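PDB 6A7H: RTX toxin from Vibrio vulnificus CMCP6, which probably cleaves and inactivates the small GTPases Ras and Rap1, as the Ras/Rap1-specific endopeptidase of a toxin from a sepsis-causing pathogen. Local coordinates for residues E293-L298 with D326-Q331. Sequence-based numbering, arbitrary orientation.
Sequences EQLAVL and DALKKQ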
loop_
_atom_site.group_PDB
_atom_site.type_symbol
_atom_site.label_atom_id
_atom_site.label_comp_id
_atom_site.label_asym_id
_atom_site.label_seq_id
_atom_site.Cartn_x
_atom_site.Cartn_y
_atom_site.Cartn_z
ATOM N N GLU A 293 1.037 23.454 31.772
ATOM C CA GLU A 293 2.105 24.329 31.306
ATOM C C GLU A 293 3.026 23.643 30.304
ATOM O O GLU A 293 3.542 24.289 29.391
ATOM C CB GLU A 293 2.921 24.843 32.488
ATOM C CG GLU A 293 2.117 25.689 33.470
ATOM C CD GLU A 293 2.978 26.278 34.582
ATOM O OE1 GLU A 293 4.203 26.024 34.578
ATOM O OE2 GLU A 293 2.429 26.988 35.460
ATOM N N GLN A 294 3.244 22.344 30.483
ATOM C CA GLN A 294 4.050 21.578 29.534
ATOM C C GLN A 294 3.381 21.574 28.166
ATOM O O GLN A 294 4.040 21.782 27.143
ATOM C CB GLN A 294 4.264 20.144 30.018
ATOM C CG GLN A 294 5.425 19.969 30.982
ATOM C CD GLN A 294 5.517 18.548 31.509
ATOM O OE1 GLN A 294 6.417 17.799 31.137
ATOM N NE2 GLN A 294 4.580 18.170 32.384
ATOM N N LEU A 295 2.068 21.352 28.161
ATOM C CA LEU A 295 1.295 21.363 26.930
ATOM C C LEU A 295 1.409 22.710 26.225
ATOM O O LEU A 295 1.667 22.771 25.014
ATOM C CB LEU A 295 -0.169 21.044 27.211
ATOM C CG LEU A 295 -0.479 19.585 27.544
ATOM C CD1 LEU A 295 -1.973 19.407 27.758
ATOM C CD2 LEU A 295 0.020 18.665 26.441
ATOM N N ALA A 296 1.232 23.782 26.991
ATOM C CA ALA A 296 1.299 25.133 26.444
ATOM C C ALA A 296 2.646 25.420 25.773
ATOM O O ALA A 296 2.702 26.134 24.771
ATOM C CB ALA A 296 1.028 26.140 27.523
ATOM N N VAL A 297 3.725 24.862 26.321
ATOM C CA VAL A 297 5.047 24.982 25.708
ATOM C C VAL A 297 5.139 24.178 24.414
ATOM O O VAL A 297 5.626 24.659 23.387
ATOM C CB VAL A 297 6.159 24.507 26.665
ATOM C CG1 VAL A 297 7.491 24.287 25.913
ATOM C CG2 VAL A 297 6.334 25.498 27.792
ATOM N N LEU A 298 4.658 22.945 24.467
ATOM C CA LEU A 298 4.777 22.059 23.325
ATOM C C LEU A 298 3.904 22.511 22.154
ATOM O O LEU A 298 4.283 22.348 21.004
ATOM C CB LEU A 298 4.433 20.642 23.749
ATOM C CG LEU A 298 5.449 19.999 24.681
ATOM C CD1 LEU A 298 4.880 18.715 25.255
ATOM C CD2 LEU A 298 6.736 19.729 23.918
ATOM N N ASP A 326 -9.121 16.126 28.673
ATOM C CA ASP A 326 -9.675 17.449 28.989
ATOM C C ASP A 326 -8.627 18.559 28.924
ATOM O O ASP A 326 -8.911 19.666 28.457
ATOM C CB ASP A 326 -10.316 17.461 30.384
ATOM C CG ASP A 326 -11.443 16.448 30.529
ATOM O OD1 ASP A 326 -11.763 15.754 29.542
ATOM O OD2 ASP A 326 -12.018 16.355 31.638
ATOM N N ALA A 327 -7.423 18.267 29.414
ATOM C CA ALA A 327 -6.326 19.235 29.367
ATOM C C ALA A 327 -5.888 19.463 27.927
ATOM O O ALA A 327 -5.452 20.550 27.560
ATOM C CB ALA A 327 -5.156 18.766 30.210
ATOM N N LEU A 328 -6.009 18.427 27.105
ATOM C CA LEU A 328 -5.683 18.559 25.696
ATOM C C LEU A 328 -6.726 19.439 25.016
ATOM O O LEU A 328 -6.387 20.352 24.253
ATOM C CB LEU A 328 -5.604 17.186 25.041
ATOM C CG LEU A 328 -4.374 16.383 25.457
ATOM C CD1 LEU A 328 -4.607 14.890 25.219
ATOM C CD2 LEU A 328 -3.152 16.882 24.695
ATOM N N LYS A 329 -7.996 19.164 25.318
ATOM C CA LYS A 329 -9.112 19.906 24.747
ATOM C C LYS A 329 -8.996 21.400 25.034
ATOM O O LYS A 329 -9.144 22.221 24.131
ATOM C CB LYS A 329 -10.440 19.377 25.281
ATOM C CG LYS A 329 -11.640 19.939 24.542
ATOM C CD LYS A 329 -12.961 19.387 25.063
ATOM C CE LYS A 329 -14.132 19.922 24.242
ATOM N NZ LYS A 329 -15.438 19.555 24.833
ATOM N N LYS A 330 -8.719 21.744 26.289
ATOM C CA LYS A 330 -8.576 23.142 26.695
ATOM C C LYS A 330 -7.447 23.868 25.950
ATOM O O LYS A 330 -7.494 25.079 25.794
ATOM C CB LYS A 330 -8.349 23.232 28.207
ATOM C CG LYS A 330 -9.612 23.040 29.035
ATOM C CD LYS A 330 -9.288 22.632 30.466
ATOM C CE LYS A 330 -8.247 23.548 31.085
ATOM N NZ LYS A 330 -8.721 24.959 31.147
ATOM N N GLN A 331 -6.447 23.129 25.477
ATOM C CA GLN A 331 -5.358 23.728 24.701
ATOM C C GLN A 331 -5.611 23.677 23.192
ATOM O O GLN A 331 -4.692 23.883 22.398
ATOM C CB GLN A 331 -4.038 23.031 25.018
ATOM C CG GLN A 331 -3.611 23.172 26.460
ATOM C CD GLN A 331 -2.589 24.259 26.660
ATOM O OE1 GLN A 331 -1.961 24.722 25.707
ATOM N NE2 GLN A 331 -2.406 24.672 27.907
#
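Gln331 OE1 approaches Ala296 closely, 3.4 Å from its CA, while NE2 of the same amide lies near Ala296 CB. The contact belongs to the α/β part of the toxin, built around a parallel four-stranded sheet: helix 290-298 leads through a short loop into strand 304-309, and helix 325-330 is the second of two helices in the crossover from that strand to strand 333-338, with strand 430-436 between them in the sheet. The amide makes van der Waals contacts, resting against the backbone and methyl of Ala296 without bonding to it. Gln331 CB already points at helix 290-298, and the bend at chi2 (-99°) sets the amide beside Ala296. Next to the amide the packing turns apolar. Leu295 reaches from its helix toward the other, its CB against the aliphatic CG of Gln331 at 4.1 Å. Both its methyls reach Leu328 CD2, CD2 at 4.0 Å and CD1 hardly farther, the two leucine side chains crossing at about a right angle. Leu295 also packs on Leu305 of strand 304-309 and Phe470 of strand 470-473. Its CD1 also touches Ala327, lying 4.1 Å from CB and 3.7 Å from the backbone O.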